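Local coordinates for protein iron transport multicopper oxidase FET3 (Saccharomyces cerevisiae, PDB 1ZPU) that oxidises iron(II) to iron(III) with molecular oxygen, using four copper ions, for high-affinity iron uptake, and also oxidises copper(I), at residues H60-F65 / T231-Y236; T101-S106 / G110-G115; H392-H397 / Q471-V476. One frame throughout, in Å; residues are numbered along the deposited sequence.

Interaction 1. Residues H60-F65 / T231-Y236. With CU1 (copper (I) ion), chain B; CU1 (copper (I) ion), chain C; NAG (2-acetamido-2-deoxy-beta-D-glucopyranose), chain D.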
loop_
_atom_site.group_PDB
_atom_site.type_symbol
_atom_site.label_atom_id
_atom_site.label_comp_id
_atom_site.label_asym_id
_atom_site.label_seq_id
_atom_site.Cartn_x
_atom_site.Cartn_y
_atom_site.Cartn_z
ATOM N N HIS A 60 0.070 -0.200 -10.243
ATOM C CA HIS A 60 1.229 0.124 -9.440
ATOM C C HIS A 60 1.799 -1.159 -8.872
ATOM O O HIS A 60 1.053 -2.020 -8.434
ATOM C CB HIS A 60 0.817 1.049 -8.306
ATOM C CG HIS A 60 1.841 1.168 -7.216
ATOM N ND1 HIS A 60 3.158 1.483 -7.462
ATOM C CD2 HIS A 60 1.732 1.043 -5.875
ATOM C CE1 HIS A 60 3.821 1.524 -6.324
ATOM N NE2 HIS A 60 2.978 1.269 -5.346
ATOM N N PHE A 61 3.120 -1.282 -8.872
ATOM C CA PHE A 61 3.786 -2.458 -8.334
ATOM C C PHE A 61 4.401 -2.138 -6.980
ATOM O O PHE A 61 5.476 -1.547 -6.888
ATOM C CB PHE A 61 4.775 -3.002 -9.353
ATOM C CG PHE A 61 4.163 -3.180 -10.699
ATOM C CD1 PHE A 61 4.119 -2.106 -11.611
ATOM C CD2 PHE A 61 3.553 -4.381 -11.042
ATOM C CE1 PHE A 61 3.510 -2.246 -12.841
ATOM C CE2 PHE A 61 2.936 -4.527 -12.282
ATOM C CZ PHE A 61 2.919 -3.461 -13.181
ATOM N N HIS A 62 3.676 -2.526 -5.938
ATOM C CA HIS A 62 3.906 -2.060 -4.583
ATOM C C HIS A 62 5.218 -2.556 -4.030
ATOM O O HIS A 62 5.413 -3.762 -3.855
ATOM C CB HIS A 62 2.779 -2.540 -3.674
ATOM C CG HIS A 62 2.849 -1.976 -2.292
ATOM N ND1 HIS A 62 1.884 -1.137 -1.785
ATOM C CD2 HIS A 62 3.780 -2.119 -1.317
ATOM C CE1 HIS A 62 2.215 -0.791 -0.554
ATOM N NE2 HIS A 62 3.363 -1.367 -0.248
ATOM N N GLY A 63 6.107 -1.619 -3.723
ATOM C CA GLY A 63 7.337 -1.953 -3.014
ATOM C C GLY A 63 8.550 -1.901 -3.909
ATOM O O GLY A 63 9.669 -1.727 -3.436
ATOM N N LEU A 64 8.326 -2.046 -5.208
ATOM C CA LEU A 64 9.388 -2.006 -6.188
ATOM C C LEU A 64 9.958 -0.594 -6.278
ATOM O O LEU A 64 9.216 0.384 -6.289
ATOM C CB LEU A 64 8.840 -2.490 -7.524
ATOM C CG LEU A 64 8.882 -3.997 -7.827
ATOM C CD1 LEU A 64 8.441 -4.913 -6.696
ATOM C CD2 LEU A 64 8.103 -4.301 -9.088
ATOM N N PHE A 65 11.279 -0.487 -6.313
ATOM C CA PHE A 65 11.940 0.814 -6.189
ATOM C C PHE A 65 11.938 1.628 -7.475
ATOM O O PHE A 65 12.160 2.838 -7.446
ATOM C CB PHE A 65 13.371 0.649 -5.672
ATOM C CG PHE A 65 13.455 0.117 -4.257
ATOM C CD1 PHE A 65 12.453 0.395 -3.323
ATOM C CD2 PHE A 65 14.545 -0.643 -3.854
ATOM C CE1 PHE A 65 12.527 -0.096 -2.032
ATOM C CE2 PHE A 65 14.624 -1.129 -2.563
ATOM C CZ PHE A 65 13.621 -0.851 -1.650
ATOM N N THR A 231 -1.539 -4.647 8.566
ATOM C CA THR A 231 -2.323 -3.565 7.964
ATOM C C THR A 231 -2.426 -3.833 6.479
ATOM O O THR A 231 -1.737 -4.699 5.956
ATOM C CB THR A 231 -1.679 -2.148 8.152
ATOM O OG1 THR A 231 -0.657 -1.925 7.164
ATOM C CG2 THR A 231 -1.108 -1.941 9.556
ATOM N N VAL A 232 -3.268 -3.079 5.777
ATOM C CA VAL A 232 -3.366 -3.278 4.329
ATOM C C VAL A 232 -2.031 -2.917 3.717
ATOM O O VAL A 232 -1.339 -2.042 4.230
ATOM C CB VAL A 232 -4.490 -2.483 3.685
ATOM C CG1 VAL A 232 -5.802 -2.910 4.266
ATOM C CG2 VAL A 232 -4.286 -1.008 3.861
ATOM N N ALA A 233 -1.657 -3.637 2.662
ATOM C CA ALA A 233 -0.457 -3.350 1.886
ATOM C C ALA A 233 0.814 -3.950 2.462
ATOM O O ALA A 233 1.807 -4.056 1.767
ATOM C CB ALA A 233 -0.287 -1.842 1.674
ATOM N N GLN A 234 0.808 -4.333 3.733
ATOM C CA GLN A 234 2.023 -4.946 4.259
ATOM C C GLN A 234 2.097 -6.455 4.078
ATOM O O GLN A 234 1.074 -7.108 3.884
ATOM C CB GLN A 234 2.423 -4.472 5.671
ATOM C CG GLN A 234 1.411 -4.476 6.791
ATOM C CD GLN A 234 1.898 -3.642 8.011
ATOM O OE1 GLN A 234 2.621 -2.636 7.861
ATOM N NE2 GLN A 234 1.505 -4.071 9.224
ATOM N N ARG A 235 3.319 -6.984 4.085
ATOM C CA ARG A 235 3.568 -8.399 3.888
ATOM C C ARG A 235 4.385 -8.913 5.053
ATOM O O ARG A 235 5.411 -8.326 5.393
ATOM C CB ARG A 235 4.354 -8.618 2.594
ATOM C CG ARG A 235 3.596 -8.298 1.337
ATOM C CD ARG A 235 3.609 -6.808 1.004
ATOM N NE ARG A 235 4.877 -6.397 0.414
ATOM C CZ ARG A 235 5.419 -5.188 0.526
ATOM N NH1 ARG A 235 4.814 -4.239 1.221
ATOM N NH2 ARG A 235 6.590 -4.933 -0.043
ATOM N N TYR A 236 3.926 -9.987 5.688
ATOM C CA TYR A 236 4.782 -10.747 6.592
ATOM C C TYR A 236 4.986 -12.084 5.941
ATOM O O TYR A 236 4.025 -12.749 5.594
ATOM C CB TYR A 236 4.175 -10.936 7.994
ATOM C CG TYR A 236 4.127 -9.699 8.862
ATOM C CD1 TYR A 236 4.908 -9.580 10.014
ATOM C CD2 TYR A 236 3.283 -8.638 8.530
ATOM C CE1 TYR A 236 4.848 -8.408 10.804
ATOM C CE2 TYR A 236 3.210 -7.487 9.295
ATOM C CZ TYR A 236 3.986 -7.368 10.421
ATOM O OH TYR A 236 3.858 -6.198 11.124
HETATM CU CU CU1 B . 3.815 1.420 -3.452
HETATM CU CU CU1 C . 0.279 -0.427 -2.630
HETATM C C1 NAG D . 19.278 3.322 -7.175
HETATM C C2 NAG D . 19.448 2.815 -5.742
HETATM C C3 NAG D . 20.771 3.260 -5.124
HETATM C C4 NAG D . 21.944 2.934 -6.058
HETATM C C5 NAG D . 21.623 3.410 -7.488
HETATM C C6 NAG D . 22.716 3.033 -8.478
HETATM C C7 NAG D . 17.473 2.295 -4.408
HETATM C C8 NAG D . 16.264 2.841 -3.706
HETATM N N2 NAG D . 18.331 3.205 -4.897
HETATM O O3 NAG D . 20.931 2.579 -3.903
HETATM O O4 NAG D . 23.170 3.458 -5.561
HETATM O O5 NAG D . 20.386 2.860 -7.932
HETATM O O6 NAG D . 22.816 1.627 -8.539
HETATM O O7 NAG D . 17.627 1.068 -4.508
#

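Interaction 2. Residues T101-S106 / G110-G115. With CU1 (copper (I) ion), chain C.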
loop_
_atom_site.group_PDB
_atom_site.type_symbol
_atom_site.label_atom_id
_atom_site.label_comp_id
_atom_site.label_asym_id
_atom_site.label_seq_id
_atom_site.Cartn_x
_atom_site.Cartn_y
_atom_site.Cartn_z
ATOM N N THR A 101 8.668 -10.554 -1.203
ATOM C CA THR A 101 7.223 -10.571 -1.413
ATOM C C THR A 101 6.648 -9.192 -1.702
ATOM O O THR A 101 6.753 -8.281 -0.878
ATOM C CB THR A 101 6.497 -11.236 -0.219
ATOM O OG1 THR A 101 7.190 -12.450 0.132
ATOM C CG2 THR A 101 5.039 -11.548 -0.583
ATOM N N TYR A 102 6.058 -9.043 -2.888
ATOM C CA TYR A 102 5.409 -7.786 -3.258
ATOM C C TYR A 102 4.038 -8.066 -3.838
ATOM O O TYR A 102 3.619 -9.211 -3.930
ATOM C CB TYR A 102 6.282 -6.984 -4.242
ATOM C CG TYR A 102 7.665 -6.740 -3.706
ATOM C CD1 TYR A 102 8.636 -7.733 -3.767
ATOM C CD2 TYR A 102 7.989 -5.541 -3.105
ATOM C CE1 TYR A 102 9.881 -7.537 -3.259
ATOM C CE2 TYR A 102 9.244 -5.327 -2.590
ATOM C CZ TYR A 102 10.185 -6.334 -2.665
ATOM O OH TYR A 102 11.441 -6.139 -2.152
ATOM N N TRP A 103 3.331 -7.011 -4.210
ATOM C CA TRP A 103 2.077 -7.147 -4.928
ATOM C C TRP A 103 1.840 -5.976 -5.872
ATOM O O TRP A 103 2.516 -4.941 -5.811
ATOM C CB TRP A 103 0.890 -7.318 -3.975
ATOM C CG TRP A 103 0.620 -6.175 -3.016
ATOM C CD1 TRP A 103 1.474 -5.679 -2.086
ATOM C CD2 TRP A 103 -0.608 -5.448 -2.857
ATOM N NE1 TRP A 103 0.880 -4.667 -1.386
ATOM C CE2 TRP A 103 -0.402 -4.504 -1.834
ATOM C CE3 TRP A 103 -1.854 -5.496 -3.486
ATOM C CZ2 TRP A 103 -1.390 -3.611 -1.424
ATOM C CZ3 TRP A 103 -2.843 -4.612 -3.077
ATOM C CH2 TRP A 103 -2.606 -3.681 -2.057
ATOM N N TYR A 104 0.880 -6.160 -6.766
ATOM C CA TYR A 104 0.502 -5.114 -7.672
ATOM C C TYR A 104 -0.981 -4.829 -7.523
ATOM O O TYR A 104 -1.777 -5.734 -7.280
ATOM C CB TYR A 104 0.841 -5.532 -9.095
ATOM C CG TYR A 104 -0.010 -6.637 -9.665
ATOM C CD1 TYR A 104 -1.176 -6.344 -10.361
ATOM C CD2 TYR A 104 0.370 -7.973 -9.541
ATOM C CE1 TYR A 104 -1.950 -7.350 -10.904
ATOM C CE2 TYR A 104 -0.407 -8.997 -10.084
ATOM C CZ TYR A 104 -1.568 -8.675 -10.767
ATOM O OH TYR A 104 -2.347 -9.667 -11.328
ATOM N N HIS A 105 -1.354 -3.566 -7.656
ATOM C CA HIS A 105 -2.752 -3.171 -7.596
ATOM C C HIS A 105 -2.997 -1.961 -8.471
ATOM O O HIS A 105 -2.068 -1.206 -8.762
ATOM C CB HIS A 105 -3.180 -2.863 -6.151
ATOM C CG HIS A 105 -2.364 -1.801 -5.473
ATOM N ND1 HIS A 105 -2.615 -0.452 -5.624
ATOM C CD2 HIS A 105 -1.318 -1.891 -4.615
ATOM C CE1 HIS A 105 -1.746 0.239 -4.903
ATOM N NE2 HIS A 105 -0.950 -0.611 -4.281
ATOM N N SER A 106 -4.241 -1.783 -8.894
ATOM C CA SER A 106 -4.649 -0.562 -9.568
ATOM C C SER A 106 -4.417 0.606 -8.636
ATOM O O SER A 106 -4.620 0.490 -7.432
ATOM C CB SER A 106 -6.130 -0.639 -9.931
ATOM O OG SER A 106 -6.636 0.618 -10.336
ATOM N N GLY A 110 -11.095 3.453 -6.418
ATOM C CA GLY A 110 -11.129 2.386 -5.425
ATOM C C GLY A 110 -10.927 1.075 -6.135
ATOM O O GLY A 110 -10.948 -0.004 -5.521
ATOM N N GLN A 111 -10.746 1.193 -7.445
ATOM C CA GLN A 111 -10.508 0.085 -8.346
ATOM C C GLN A 111 -9.937 -1.199 -7.690
ATOM O O GLN A 111 -10.548 -2.252 -7.802
ATOM C CB GLN A 111 -9.620 0.598 -9.475
ATOM C CG GLN A 111 -9.762 -0.099 -10.782
ATOM C CD GLN A 111 -9.795 0.887 -11.937
ATOM O OE1 GLN A 111 -8.843 0.995 -12.713
ATOM N NE2 GLN A 111 -10.892 1.625 -12.044
ATOM N N TYR A 112 -8.807 -1.154 -6.991
ATOM C CA TYR A 112 -8.266 -2.446 -6.509
ATOM C C TYR A 112 -9.142 -3.229 -5.516
ATOM O O TYR A 112 -9.117 -4.458 -5.524
ATOM C CB TYR A 112 -6.786 -2.421 -6.098
ATOM C CG TYR A 112 -6.440 -2.076 -4.665
ATOM C CD1 TYR A 112 -6.515 -3.026 -3.635
ATOM C CD2 TYR A 112 -5.957 -0.810 -4.350
ATOM C CE1 TYR A 112 -6.152 -2.695 -2.323
ATOM C CE2 TYR A 112 -5.597 -0.470 -3.069
ATOM C CZ TYR A 112 -5.688 -1.403 -2.060
ATOM O OH TYR A 112 -5.317 -0.988 -0.798
ATOM N N GLU A 113 -9.916 -2.542 -4.677
ATOM C CA GLU A 113 -10.931 -3.234 -3.870
ATOM C C GLU A 113 -11.891 -4.041 -4.717
ATOM O O GLU A 113 -12.386 -5.052 -4.273
ATOM C CB GLU A 113 -11.741 -2.287 -2.981
ATOM C CG GLU A 113 -11.151 -2.118 -1.575
ATOM C CD GLU A 113 -11.529 -3.219 -0.584
ATOM O OE1 GLU A 113 -11.478 -4.439 -0.881
ATOM O OE2 GLU A 113 -11.873 -2.844 0.543
ATOM N N ASP A 114 -12.152 -3.598 -5.936
ATOM C CA ASP A 114 -13.072 -4.308 -6.799
ATOM C C ASP A 114 -12.389 -5.431 -7.580
ATOM O O ASP A 114 -12.940 -5.928 -8.570
ATOM C CB ASP A 114 -13.819 -3.326 -7.713
ATOM C CG ASP A 114 -14.858 -2.474 -6.948
ATOM O OD1 ASP A 114 -15.255 -2.852 -5.814
ATOM O OD2 ASP A 114 -15.287 -1.425 -7.484
ATOM N N GLY A 115 -11.191 -5.825 -7.140
ATOM C CA GLY A 115 -10.579 -7.076 -7.599
ATOM C C GLY A 115 -9.258 -6.987 -8.343
ATOM O O GLY A 115 -8.585 -8.015 -8.524
HETATM CU CU CU1 C . 0.279 -0.427 -2.630
#

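Interaction 3. Residues H392-H397 / Q471-V476. With CU1 (copper (I) ion), chain B; CU1 (copper (I) ion), chain E; CU1 (copper (I) ion), chain F.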
loop_
_atom_site.group_PDB
_atom_site.type_symbol
_atom_site.label_atom_id
_atom_site.label_comp_id
_atom_site.label_asym_id
_atom_site.label_seq_id
_atom_site.Cartn_x
_atom_site.Cartn_y
_atom_site.Cartn_z
ATOM N N HIS A 392 -3.701 4.445 10.892
ATOM C CA HIS A 392 -3.477 4.584 9.460
ATOM C C HIS A 392 -2.171 3.924 9.072
ATOM O O HIS A 392 -1.128 4.155 9.709
ATOM C CB HIS A 392 -3.393 6.040 9.060
ATOM C CG HIS A 392 -4.516 6.872 9.573
ATOM N ND1 HIS A 392 -5.574 7.257 8.782
ATOM C CD2 HIS A 392 -4.749 7.397 10.796
ATOM C CE1 HIS A 392 -6.410 7.986 9.496
ATOM N NE2 HIS A 392 -5.930 8.089 10.721
ATOM N N PRO A 393 -2.205 3.102 8.019
ATOM C CA PRO A 393 -0.980 2.563 7.476
ATOM C C PRO A 393 -0.460 3.453 6.331
ATOM O O PRO A 393 -1.035 3.486 5.252
ATOM C CB PRO A 393 -1.420 1.196 6.973
ATOM C CG PRO A 393 -2.882 1.358 6.652
ATOM C CD PRO A 393 -3.379 2.627 7.276
ATOM N N PHE A 394 0.605 4.190 6.580
ATOM C CA PHE A 394 1.186 5.021 5.552
ATOM C C PHE A 394 2.243 4.263 4.796
ATOM O O PHE A 394 2.989 3.469 5.370
ATOM C CB PHE A 394 1.747 6.318 6.129
ATOM C CG PHE A 394 0.687 7.250 6.614
ATOM C CD1 PHE A 394 0.282 7.231 7.940
ATOM C CD2 PHE A 394 0.053 8.118 5.732
ATOM C CE1 PHE A 394 -0.726 8.076 8.382
ATOM C CE2 PHE A 394 -0.956 8.973 6.183
ATOM C CZ PHE A 394 -1.335 8.950 7.514
ATOM N N HIS A 395 2.287 4.514 3.493
ATOM C CA HIS A 395 3.183 3.817 2.619
ATOM C C HIS A 395 3.969 4.821 1.778
ATOM O O HIS A 395 3.437 5.881 1.392
ATOM C CB HIS A 395 2.407 2.813 1.769
ATOM C CG HIS A 395 3.137 2.372 0.540
ATOM N ND1 HIS A 395 4.308 1.646 0.589
ATOM C CD2 HIS A 395 2.880 2.588 -0.770
ATOM C CE1 HIS A 395 4.731 1.423 -0.638
ATOM N NE2 HIS A 395 3.883 1.982 -1.481
ATOM N N LEU A 396 5.238 4.483 1.520
ATOM C CA LEU A 396 6.143 5.341 0.778
ATOM C C LEU A 396 6.641 4.654 -0.474
ATOM O O LEU A 396 7.262 3.595 -0.395
ATOM C CB LEU A 396 7.330 5.743 1.653
ATOM C CG LEU A 396 8.464 6.588 1.041
ATOM C CD1 LEU A 396 8.020 8.013 0.658
ATOM C CD2 LEU A 396 9.655 6.624 2.003
ATOM N N HIS A 397 6.375 5.258 -1.633
ATOM C CA HIS A 397 6.852 4.722 -2.910
ATOM C C HIS A 397 8.362 4.919 -3.033
ATOM O O HIS A 397 8.916 5.851 -2.441
ATOM C CB HIS A 397 6.167 5.419 -4.071
ATOM C CG HIS A 397 4.739 5.024 -4.266
ATOM N ND1 HIS A 397 4.253 4.587 -5.478
ATOM C CD2 HIS A 397 3.686 5.016 -3.413
ATOM C CE1 HIS A 397 2.964 4.327 -5.362
ATOM N NE2 HIS A 397 2.595 4.577 -4.119
ATOM N N GLN A 471 -10.012 10.686 0.191
ATOM C CA GLN A 471 -10.155 11.914 0.963
ATOM C C GLN A 471 -8.949 12.845 0.809
ATOM O O GLN A 471 -8.935 13.942 1.361
ATOM C CB GLN A 471 -10.374 11.570 2.423
ATOM C CG GLN A 471 -11.755 11.065 2.755
ATOM C CD GLN A 471 -11.898 10.799 4.238
ATOM O OE1 GLN A 471 -11.584 9.702 4.718
ATOM N NE2 GLN A 471 -12.351 11.809 4.983
ATOM N N GLY A 472 -7.936 12.392 0.070
ATOM C CA GLY A 472 -6.727 13.177 -0.213
ATOM C C GLY A 472 -5.561 13.131 0.776
ATOM O O GLY A 472 -4.796 14.091 0.850
ATOM N N LEU A 473 -5.399 12.024 1.513
ATOM C CA LEU A 473 -4.329 11.900 2.503
ATOM C C LEU A 473 -3.050 11.476 1.817
ATOM O O LEU A 473 -2.621 10.330 1.958
ATOM C CB LEU A 473 -4.671 10.853 3.562
ATOM C CG LEU A 473 -4.468 11.219 5.040
ATOM C CD1 LEU A 473 -4.414 9.985 5.930
ATOM C CD2 LEU A 473 -3.270 12.133 5.305
ATOM N N GLY A 474 -2.436 12.393 1.078
ATOM C CA GLY A 474 -1.200 12.093 0.367
ATOM C C GLY A 474 -0.366 13.309 0.044
ATOM O O GLY A 474 -0.881 14.425 -0.031
ATOM N N LEU A 475 0.929 13.085 -0.139
ATOM C CA LEU A 475 1.864 14.136 -0.525
ATOM C C LEU A 475 2.903 13.593 -1.495
ATOM O O LEU A 475 3.114 12.381 -1.565
ATOM C CB LEU A 475 2.536 14.768 0.693
ATOM C CG LEU A 475 3.343 13.932 1.672
ATOM C CD1 LEU A 475 4.696 13.615 1.102
ATOM C CD2 LEU A 475 3.508 14.757 2.915
ATOM N N VAL A 476 3.549 14.487 -2.238
ATOM C CA VAL A 476 4.424 14.080 -3.329
ATOM C C VAL A 476 5.883 14.459 -3.070
ATOM O O VAL A 476 6.199 15.616 -2.770
ATOM C CB VAL A 476 3.951 14.678 -4.672
ATOM C CG1 VAL A 476 4.872 14.259 -5.807
ATOM C CG2 VAL A 476 2.520 14.275 -4.960
HETATM CU CU CU1 B . 3.815 1.420 -3.452
HETATM CU CU CU1 E . -5.775 6.535 6.851
HETATM CU CU CU1 F . 0.507 4.573 -3.666
#

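Interaction 1. Residues H60-F65 / T231-Y236
His62 and Arg235 meet with the imidazole and guanidinium planes steeply turned, 73° apart. CD2 of His62 lies over one face of the guanidinium, 3.5 Å from Arg235 NH1, and no hydrogen bond joins the two segments. The histidine gets there with CG anti to its backbone N (chi1 -173°), which sets CE1 beside Ala233 CB and CD2 beside the guanidinium. Ala233 adds two touches of a different kind: its CB is 3.5 Å from His62 CE1, while its carbonyl O sits over one face of the same ring. On the other face lie the stacked ring of His395 and, 3.6 Å above the plane and toward the rim, the type 2 copper, which is bound by NE2 of His60 and NE2 of His395. In the plane of the His62 ring, ND1 binds a type 3 copper at 1.9 Å. Each segment contains a type II beta turn, Phe61 to Leu64 and Thr231 to Gln234, and the contact joins the first plastocyanin-like domain, which supplies His60 and His62 to the copper cluster, to the second. Gly63 occupies the third position of its turn with positive phi, and its CA comes 4.3 Å from Arg235 NH2. The arginine chain, bent at chi2 and chi3, folds back so that NH1 donates to Ala233 O at 3.1 Å, within the carbonyl plane though tilted 20° out of the guanidinium plane. Asp437 ties the two side chains together: one carboxylate oxygen accepts from His62 NE2, and the other forms a salt bridge with Arg235 NH2. This second-shell carboxylate would probably polarise the imidazole toward its metal. Arg235 NE is bonded to Thr101 O, so all three guanidinium nitrogens are engaged and the group's rotation is fixed.

Interaction 2. Residues T101-S106 / G110-G115
Tyr112 takes the edge of the Trp103 indole against its face in a T-shaped pair: the planes stand at 77° and the centroid of the indole six-membered ring is 5.3 Å from that of the phenol. The closest atoms are Trp103 CH2 and Tyr112 CE1, 3.7 Å apart. His105 approaches the same phenol more obliquely, its plane inclined by 43°; CG of His105 lies over a face of Tyr112, and ND1 of His105 is 3.6 Å from Tyr112 CD2. CD2 of His105 in turn sits over a face of the indole, so the three rings form one buried aromatic cluster. The histidine is a type 3 copper ligand through NE2, 2.1 Å from the metal, a site completed by His62 and His464. Its other nitrogen, ND1, donates almost straight (172°) to Ser106 O at 2.9 Å, in the imidazole plane, which holds the ring's rotation. In the next shell, the Tyr112 hydroxyl is hydrogen-bonded to Gly196 O, and Ser106 OG is bonded to the backbone N of Thr108, fastening the bend between the two segments. A short 3-10 segment at Tyr112 and Glu113 sets the phenol against Trp103 and His105. In the first plastocyanin-like domain, the arrangement closes the connection between strands 100-105 and 117-123, adjacent in the sheet, with strand 60-62 flanking 100-105 on its other side.

Interaction 3. Residues H392-H397 / Q471-V476
Leu473 and Phe394 make the main apolar contact: CD1 of the leucine is 3.6 Å from CE2 of the phenylalanine and equally near its CZ, while CD2 of Leu473 stands 4.0 Å from CE2. The side chains cross at about a right angle. Phe394 has CG anti to its carbonyl carbon (chi1 -69°), which swings the far end of the ring toward the leucine. The same methyl, CD1, also comes within 4.1 Å of His392 ND1, the nitrogen that holds the type 1 copper.

Metal bonds gather along residues 392-397. His392 ND1 is 2.1 Å from the type 1 copper, whose other ligands are Cys463 and His468. His395 NE2 binds the type 2 copper, and His397 NE2 a type 3 copper; the type 2 ion also lies 3.4 Å above the centre of the His397 ring. Polar bonds set the imidazoles from behind: His392 NE2 to Asp388, His395 ND1 to Asp437 O and His397 ND1 to Asp73.

Backbone turns deliver the leucine. Gly472, with positive phi, ends helix 466-470 in a Schellman motif, and Leu473 is the centre of an inverse gamma turn leading into strand 474-479. That strand shares a sheet of the third plastocyanin-like domain with 392-396, and 457-463, carrying Cys463, lies between.

Leu473 CD1 ends 3.8 Å from the type 1 copper, packed against it without binding. A leucine in place of the axial methionine of plastocyanin is a known feature of several fungal multicopper oxidases, and a site with three strong ligands and a hydrocarbon neighbour is consistent with a higher reduction potential than methionine ligation gives.

Interaction 1 and interaction 2 have centres about 10 Å apart and share a sheet, in which strands 60-62 and 100-105 are neighbours; both reach the same type 3 copper. Along the chain, residues 101-115 fall between the two halves of interaction 1, and interaction 3 follows later, in the third plastocyanin-like domain. Its centre is about 13 Å from that of interaction 1, with which it shares the type 2 copper, and about 16 Å from that of interaction 2, which it does not touch. The first and third domains thus close over the trinuclear cluster, while interaction 3 runs on to the type 1 copper, the electron entry point in this family.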